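Local coordinates for protein phosphonate monoester hydrolase (Ruegeria pomeroyi, PDB 4UPK) that belongs to the sulfatase family within the alkaline phosphatase superfamily of alpha/beta enzymes, at residues Thr238-Ala250 / Val312-Ile324. Numbering follows the deposited sequence.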
ATOM      1  N   THR A 238     -20.355 -19.417 -13.711  1.00 19.44           N
ATOM      2  CA  THR A 238     -20.580 -20.227 -12.518  1.00 18.36           C
ATOM      3  C   THR A 238     -22.051 -20.549 -12.235  1.00 21.27           C
ATOM      4  O   THR A 238     -22.815 -19.700 -11.756  1.00 20.59           O
ATOM      5  CB  THR A 238     -19.920 -19.536 -11.304  1.00 23.97           C
ATOM      6  OG1 THR A 238     -20.547 -18.268 -11.129  1.00 21.46           O
ATOM      7  CG2 THR A 238     -18.398 -19.353 -11.457  1.00 23.11           C
ATOM      8  N   TYR A 239     -22.423 -21.798 -12.494  1.00 17.04           N
ATOM      9  CA  TYR A 239     -23.761 -22.316 -12.253  1.00 16.12           C
ATOM     10  C   TYR A 239     -23.825 -22.907 -10.863  1.00 17.51           C
ATOM     11  O   TYR A 239     -23.043 -23.796 -10.539  1.00 17.57           O
ATOM     12  CB  TYR A 239     -24.116 -23.414 -13.271  1.00 17.08           C
ATOM     13  CG  TYR A 239     -24.206 -22.937 -14.700  1.00 17.36           C
ATOM     14  CD1 TYR A 239     -25.337 -22.271 -15.160  1.00 18.39           C
ATOM     15  CD2 TYR A 239     -23.181 -23.202 -15.614  1.00 17.99           C
ATOM     16  CE1 TYR A 239     -25.447 -21.861 -16.487  1.00 19.61           C
ATOM     17  CE2 TYR A 239     -23.284 -22.807 -16.949  1.00 18.98           C
ATOM     18  CZ  TYR A 239     -24.427 -22.139 -17.382  1.00 24.76           C
ATOM     19  OH  TYR A 239     -24.584 -21.757 -18.688  1.00 19.04           O
ATOM     20  N   ILE A 240     -24.760 -22.418 -10.054  1.00 12.09           N
ATOM     21  CA  ILE A 240     -25.011 -22.896  -8.708  1.00 11.78           C
ATOM     22  C   ILE A 240     -25.625 -24.282  -8.730  1.00 15.14           C
ATOM     23  O   ILE A 240     -25.209 -25.139  -7.966  1.00 12.99           O
ATOM     24  CB  ILE A 240     -25.834 -21.861  -7.861  1.00 14.76           C
ATOM     25  CG1 ILE A 240     -25.886 -22.255  -6.354  1.00 13.95           C
ATOM     26  CG2 ILE A 240     -27.227 -21.577  -8.436  1.00 15.17           C
ATOM     27  CD1 ILE A 240     -24.463 -22.271  -5.663  1.00 14.97           C
ATOM     28  N   ARG A 241     -26.612 -24.497  -9.634  1.00 13.33           N
ATOM     29  CA  ARG A 241     -27.321 -25.747  -9.835  1.00 11.99           C
ATOM     30  C   ARG A 241     -26.416 -26.834 -10.407  1.00 14.64           C
ATOM     31  O   ARG A 241     -25.583 -26.515 -11.260  1.00 11.92           O
ATOM     32  CB  ARG A 241     -28.546 -25.546 -10.752  1.00 11.35           C
ATOM     33  CG  ARG A 241     -29.577 -24.545 -10.236  1.00 17.05           C
ATOM     34  CD  ARG A 241     -30.024 -24.806  -8.822  1.00  9.61           C
ATOM     35  NE  ARG A 241     -31.126 -23.927  -8.448  1.00  9.30           N
ATOM     36  CZ  ARG A 241     -31.928 -24.122  -7.404  1.00 22.30           C
ATOM     37  NH1 ARG A 241     -31.787 -25.199  -6.638  1.00 14.64           N
ATOM     38  NH2 ARG A 241     -32.894 -23.259  -7.137  1.00 13.13           N
ATOM     39  N   PRO A 242     -26.552 -28.124  -9.977  1.00 13.46           N
ATOM     40  CA  PRO A 242     -27.454 -28.664  -8.926  1.00 13.28           C
ATOM     41  C   PRO A 242     -26.955 -28.324  -7.523  1.00 19.18           C
ATOM     42  O   PRO A 242     -25.777 -28.518  -7.225  1.00 19.17           O
ATOM     43  CB  PRO A 242     -27.442 -30.171  -9.221  1.00 14.74           C
ATOM     44  CG  PRO A 242     -26.033 -30.426  -9.749  1.00 18.63           C
ATOM     45  CD  PRO A 242     -25.677 -29.189 -10.541  1.00 14.39           C
ATOM     46  N   HIS A 243     -27.808 -27.737  -6.685  1.00 17.42           N
ATOM     47  CA  HIS A 243     -27.410 -27.282  -5.337  1.00 17.71           C
ATOM     48  C   HIS A 243     -28.675 -26.978  -4.534  1.00 24.48           C
ATOM     49  O   HIS A 243     -29.627 -26.460  -5.130  1.00 24.20           O
ATOM     50  CB  HIS A 243     -26.576 -25.982  -5.457  1.00 17.94           C
ATOM     51  CG  HIS A 243     -25.862 -25.508  -4.226  1.00 20.43           C
ATOM     52  ND1 HIS A 243     -26.538 -24.862  -3.195  1.00 21.92           N
ATOM     53  CD2 HIS A 243     -24.535 -25.461  -3.967  1.00 20.86           C
ATOM     54  CE1 HIS A 243     -25.608 -24.537  -2.304  1.00 20.08           C
ATOM     55  NE2 HIS A 243     -24.389 -24.866  -2.729  1.00 20.08           N
ATOM     56  N   PRO A 244     -28.709 -27.262  -3.194  1.00 22.29           N
ATOM     57  CA  PRO A 244     -29.903 -26.926  -2.400  1.00 21.81           C
ATOM     58  C   PRO A 244     -30.191 -25.410  -2.395  1.00 26.01           C
ATOM     59  O   PRO A 244     -29.260 -24.632  -2.609  1.00 25.74           O
ATOM     60  CB  PRO A 244     -29.545 -27.452  -0.994  1.00 23.69           C
ATOM     61  CG  PRO A 244     -28.066 -27.546  -0.964  1.00 27.59           C
ATOM     62  CD  PRO A 244     -27.664 -27.892  -2.350  1.00 23.68           C
ATOM     63  N   PRO A 245     -31.438 -24.932  -2.146  1.00 24.24           N
ATOM     64  CA  PRO A 245     -32.683 -25.684  -1.883  1.00 23.47           C
ATOM     65  C   PRO A 245     -33.115 -26.365  -3.164  1.00 23.96           C
ATOM     66  O   PRO A 245     -33.313 -25.700  -4.182  1.00 21.06           O
ATOM     67  CB  PRO A 245     -33.676 -24.599  -1.415  1.00 25.39           C
ATOM     68  CG  PRO A 245     -32.845 -23.355  -1.168  1.00 30.46           C
ATOM     69  CD  PRO A 245     -31.697 -23.482  -2.123  1.00 25.85           C
ATOM     70  N   LEU A 246     -33.156 -27.703  -3.124  1.00 22.05           N
ATOM     71  CA  LEU A 246     -33.501 -28.556  -4.251  1.00 22.21           C
ATOM     72  C   LEU A 246     -34.924 -28.357  -4.758  1.00 22.93           C
ATOM     73  O   LEU A 246     -35.897 -28.725  -4.099  1.00 23.53           O
ATOM     74  CB  LEU A 246     -33.203 -30.045  -3.971  1.00 23.24           C
ATOM     75  CG  LEU A 246     -31.728 -30.438  -3.782  1.00 28.55           C
ATOM     76  CD1 LEU A 246     -31.620 -31.905  -3.398  1.00 29.11           C
ATOM     77  CD2 LEU A 246     -30.909 -30.167  -5.057  1.00 30.40           C
ATOM     78  N   VAL A 247     -35.020 -27.725  -5.929  1.00 15.45           N
ATOM     79  CA  VAL A 247     -36.240 -27.449  -6.663  1.00 13.91           C
ATOM     80  C   VAL A 247     -35.851 -27.327  -8.128  1.00 15.74           C
ATOM     81  O   VAL A 247     -34.829 -26.718  -8.431  1.00 13.02           O
ATOM     82  CB  VAL A 247     -37.071 -26.238  -6.102  1.00 16.66           C
ATOM     83  CG1 VAL A 247     -36.364 -24.883  -6.273  1.00 15.41           C
ATOM     84  CG2 VAL A 247     -38.482 -26.221  -6.675  1.00 16.17           C
ATOM     85  N   ALA A 248     -36.642 -27.937  -9.029  1.00 13.81           N
ATOM     86  CA  ALA A 248     -36.385 -27.889 -10.465  1.00 13.21           C
ATOM     87  C   ALA A 248     -37.611 -27.403 -11.215  1.00 20.53           C
ATOM     88  O   ALA A 248     -38.730 -27.781 -10.848  1.00 21.77           O
ATOM     89  CB  ALA A 248     -35.938 -29.257 -10.982  1.00 13.49           C
ATOM     90  N   PRO A 249     -37.451 -26.518 -12.241  1.00 17.74           N
ATOM     91  CA  PRO A 249     -38.634 -26.084 -12.999  1.00 17.40           C
ATOM     92  C   PRO A 249     -39.160 -27.209 -13.914  1.00 21.76           C
ATOM     93  O   PRO A 249     -38.394 -28.116 -14.270  1.00 21.26           O
ATOM     94  CB  PRO A 249     -38.105 -24.885 -13.780  1.00 18.53           C
ATOM     95  CG  PRO A 249     -36.684 -25.223 -14.047  1.00 22.37           C
ATOM     96  CD  PRO A 249     -36.208 -25.955 -12.820  1.00 17.66           C
ATOM     97  N   ALA A 250     -40.471 -27.183 -14.245  1.00 19.04           N
ATOM     98  CA  ALA A 250     -41.105 -28.178 -15.134  1.00 19.56           C
ATOM     99  C   ALA A 250     -40.376 -28.178 -16.511  1.00 21.98           C
ATOM    100  O   ALA A 250     -40.080 -27.090 -17.011  1.00 22.12           O
ATOM    101  CB  ALA A 250     -42.585 -27.856 -15.319  1.00 20.03           C
ATOM    102  N   VAL A 312     -34.447 -34.895  -8.183  1.00 11.97           N
ATOM    103  CA  VAL A 312     -34.503 -33.436  -8.371  1.00 12.14           C
ATOM    104  C   VAL A 312     -33.115 -32.897  -8.725  1.00 17.12           C
ATOM    105  O   VAL A 312     -32.991 -32.128  -9.674  1.00 18.25           O
ATOM    106  CB  VAL A 312     -35.169 -32.705  -7.160  1.00 15.25           C
ATOM    107  CG1 VAL A 312     -34.995 -31.180  -7.260  1.00 14.33           C
ATOM    108  CG2 VAL A 312     -36.653 -33.082  -7.045  1.00 14.50           C
ATOM    109  N   TYR A 313     -32.078 -33.344  -7.985  1.00 14.71           N
ATOM    110  CA  TYR A 313     -30.663 -33.012  -8.179  1.00 14.46           C
ATOM    111  C   TYR A 313     -30.203 -33.375  -9.603  1.00 18.91           C
ATOM    112  O   TYR A 313     -29.581 -32.540 -10.270  1.00 18.64           O
ATOM    113  CB  TYR A 313     -29.809 -33.754  -7.130  1.00 15.68           C
ATOM    114  CG  TYR A 313     -28.311 -33.663  -7.345  1.00 16.14           C
ATOM    115  CD1 TYR A 313     -27.638 -34.603  -8.126  1.00 18.41           C
ATOM    116  CD2 TYR A 313     -27.557 -32.681  -6.718  1.00 16.18           C
ATOM    117  CE1 TYR A 313     -26.256 -34.540  -8.310  1.00 17.10           C
ATOM    118  CE2 TYR A 313     -26.171 -32.611  -6.892  1.00 16.43           C
ATOM    119  CZ  TYR A 313     -25.526 -33.545  -7.686  1.00 17.67           C
ATOM    120  OH  TYR A 313     -24.158 -33.492  -7.859  1.00 14.03           O
ATOM    121  N   LEU A 314     -30.504 -34.615 -10.058  1.00 15.31           N
ATOM    122  CA  LEU A 314     -30.167 -35.084 -11.397  1.00 15.56           C
ATOM    123  C   LEU A 314     -30.893 -34.287 -12.488  1.00 19.11           C
ATOM    124  O   LEU A 314     -30.304 -34.027 -13.532  1.00 20.48           O
ATOM    125  CB  LEU A 314     -30.422 -36.600 -11.555  1.00 16.41           C
ATOM    126  CG  LEU A 314     -29.621 -37.561 -10.668  1.00 20.09           C
ATOM    127  CD1 LEU A 314     -30.148 -38.976 -10.808  1.00 20.41           C
ATOM    128  CD2 LEU A 314     -28.122 -37.513 -10.996  1.00 22.23           C
ATOM    129  N   GLY A 315     -32.124 -33.857 -12.214  1.00 15.44           N
ATOM    130  CA  GLY A 315     -32.924 -33.037 -13.131  1.00 14.76           C
ATOM    131  C   GLY A 315     -32.343 -31.647 -13.342  1.00 17.15           C
ATOM    132  O   GLY A 315     -32.320 -31.159 -14.466  1.00 16.65           O
ATOM    133  N   LEU A 316     -31.782 -31.034 -12.269  1.00 14.59           N
ATOM    134  CA  LEU A 316     -31.087 -29.732 -12.281  1.00 12.57           C
ATOM    135  C   LEU A 316     -29.764 -29.812 -13.048  1.00 15.92           C
ATOM    136  O   LEU A 316     -29.416 -28.847 -13.740  1.00 17.58           O
ATOM    137  CB  LEU A 316     -30.856 -29.195 -10.858  1.00 11.82           C
ATOM    138  CG  LEU A 316     -32.088 -28.688 -10.109  1.00 14.98           C
ATOM    139  CD1 LEU A 316     -31.773 -28.515  -8.601  1.00 14.87           C
ATOM    140  CD2 LEU A 316     -32.611 -27.402 -10.712  1.00 13.79           C
ATOM    141  N   ALA A 317     -29.033 -30.943 -12.932  1.00 11.35           N
ATOM    142  CA  ALA A 317     -27.788 -31.223 -13.673  1.00 11.11           C
ATOM    143  C   ALA A 317     -28.116 -31.319 -15.189  1.00 15.05           C
ATOM    144  O   ALA A 317     -27.413 -30.716 -15.989  1.00 16.28           O
ATOM    145  CB  ALA A 317     -27.151 -32.508 -13.183  1.00 11.63           C
ATOM    146  N   THR A 318     -29.212 -32.001 -15.567  1.00 11.03           N
ATOM    147  CA  THR A 318     -29.663 -32.076 -16.967  1.00 11.52           C
ATOM    148  C   THR A 318     -30.000 -30.639 -17.508  1.00 13.24           C
ATOM    149  O   THR A 318     -29.592 -30.307 -18.612  1.00 13.17           O
ATOM    150  CB  THR A 318     -30.757 -33.168 -17.125  1.00 19.47           C
ATOM    151  OG1 THR A 318     -30.132 -34.440 -16.939  1.00 19.97           O
ATOM    152  CG2 THR A 318     -31.454 -33.155 -18.512  1.00 13.59           C
ATOM    153  N   GLU A 319     -30.678 -29.787 -16.708  1.00  8.27           N
ATOM    154  CA  GLU A 319     -30.978 -28.421 -17.114  1.00  8.13           C
ATOM    155  C   GLU A 319     -29.689 -27.581 -17.272  1.00 15.45           C
ATOM    156  O   GLU A 319     -29.594 -26.797 -18.206  1.00 17.31           O
ATOM    157  CB  GLU A 319     -31.987 -27.760 -16.171  1.00  8.63           C
ATOM    158  CG  GLU A 319     -32.473 -26.394 -16.685  1.00  9.57           C
ATOM    159  CD  GLU A 319     -33.133 -25.527 -15.629  1.00 13.14           C
ATOM    160  OE1 GLU A 319     -32.923 -25.795 -14.425  1.00 16.54           O
ATOM    161  OE2 GLU A 319     -33.882 -24.596 -16.000  1.00 10.86           O
ATOM    162  N   VAL A 320     -28.679 -27.795 -16.422  1.00 12.92           N
ATOM    163  CA  VAL A 320     -27.375 -27.110 -16.561  1.00 12.69           C
ATOM    164  C   VAL A 320     -26.746 -27.535 -17.895  1.00 17.27           C
ATOM    165  O   VAL A 320     -26.265 -26.687 -18.654  1.00 16.24           O
ATOM    166  CB  VAL A 320     -26.455 -27.385 -15.333  1.00 15.59           C
ATOM    167  CG1 VAL A 320     -24.977 -27.157 -15.645  1.00 14.39           C
ATOM    168  CG2 VAL A 320     -26.905 -26.564 -14.129  1.00 15.04           C
ATOM    169  N   ASP A 321     -26.789 -28.851 -18.178  1.00 15.25           N
ATOM    170  CA  ASP A 321     -26.310 -29.430 -19.420  1.00 15.19           C
ATOM    171  C   ASP A 321     -26.925 -28.767 -20.660  1.00 19.24           C
ATOM    172  O   ASP A 321     -26.164 -28.394 -21.533  1.00 20.41           O
ATOM    173  CB  ASP A 321     -26.549 -30.932 -19.463  1.00 16.35           C
ATOM    174  CG  ASP A 321     -25.801 -31.568 -20.601  1.00 24.47           C
ATOM    175  OD1 ASP A 321     -24.622 -31.901 -20.410  1.00 25.64           O
ATOM    176  OD2 ASP A 321     -26.367 -31.647 -21.715  1.00 32.07           O
ATOM    177  N   THR A 322     -28.273 -28.639 -20.748  1.00 15.19           N
ATOM    178  CA  THR A 322     -28.989 -28.020 -21.894  1.00 14.30           C
ATOM    179  C   THR A 322     -28.494 -26.596 -22.151  1.00 17.09           C
ATOM    180  O   THR A 322     -28.275 -26.235 -23.299  1.00 17.43           O
ATOM    181  CB  THR A 322     -30.521 -28.032 -21.669  1.00 19.77           C
ATOM    182  OG1 THR A 322     -30.975 -29.343 -21.325  1.00 15.68           O
ATOM    183  CG2 THR A 322     -31.310 -27.510 -22.872  1.00 19.19           C
ATOM    184  N   HIS A 323     -28.321 -25.797 -21.085  1.00 14.72           N
ATOM    185  CA  HIS A 323     -27.834 -24.428 -21.181  1.00 15.51           C
ATOM    186  C   HIS A 323     -26.355 -24.311 -21.561  1.00 18.47           C
ATOM    187  O   HIS A 323     -26.004 -23.359 -22.245  1.00 19.25           O
ATOM    188  CB  HIS A 323     -28.236 -23.586 -19.958  1.00 16.85           C
ATOM    189  CG  HIS A 323     -29.703 -23.311 -19.938  1.00 19.82           C
ATOM    190  ND1 HIS A 323     -30.260 -22.367 -20.770  1.00 21.88           N
ATOM    191  CD2 HIS A 323     -30.695 -23.942 -19.268  1.00 21.82           C
ATOM    192  CE1 HIS A 323     -31.566 -22.421 -20.559  1.00 21.32           C
ATOM    193  NE2 HIS A 323     -31.875 -23.357 -19.665  1.00 21.66           N
ATOM    194  N   ILE A 324     -25.508 -25.294 -21.194  1.00 15.02           N
ATOM    195  CA  ILE A 324     -24.078 -25.339 -21.564  1.00 14.87           C
ATOM    196  C   ILE A 324     -23.955 -25.605 -23.080  1.00 18.38           C
ATOM    197  O   ILE A 324     -23.057 -25.071 -23.717  1.00 18.79           O
ATOM    198  CB  ILE A 324     -23.238 -26.322 -20.659  1.00 17.83           C
ATOM    199  CG1 ILE A 324     -22.998 -25.690 -19.282  1.00 17.31           C
ATOM    200  CG2 ILE A 324     -21.873 -26.746 -21.315  1.00 18.10           C
ATOM    201  CD1 ILE A 324     -22.326 -26.592 -18.228  1.00 16.95           C
TER
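Tyr313 sends its CG anti to the backbone N (chi1 171°), which turns one face of its ring to Pro242. Leu316 has its CG anti to the carbonyl carbon (chi1 -72°), and its two methyls enter the loop formed by Arg241 to Ala248. This is the alpha/beta core of a sulfatase-family protein. Helix 303-333 packs against strand 234-239 and the loop that leaves its C-terminal end. The peptide bond before Pro242 is cis. Pro242 CB sits over one face of the Tyr313 ring, 3.9 Å from its centroid and 27° off the normal, a CH-pi contact. The phenol OH of Tyr313 is hydrogen-bonded to Gln43 O and Arg45 N.

The loop curls round Leu316. Leu246 CD2 lies 4.0 Å from Leu316 CD1, and Ala248 CB lies 3.8 Å from Leu316 CD2. The aliphatic part of Arg241 passes obliquely across the same leucine. The Arg241 guanidinium ties the loop together: NH1 donates an almost straight bond to Pro245 O (2.9 Å), reaching it from above the carbonyl plane. NE makes a salt bridge with Asp213, which joins the loop to helix 213-224. Further along the helix, Val320 CG2 rests against Arg241 O. The Tyr239 ring meets Ile324 obliquely, and its OH is hydrogen-bonded to Thr218. Near the far end of the loop, Pro249 meets helix residue Glu319, whose OE2 is hydrogen-bonded to Ser212 OG and lies 3.5 Å from Pro249 CG.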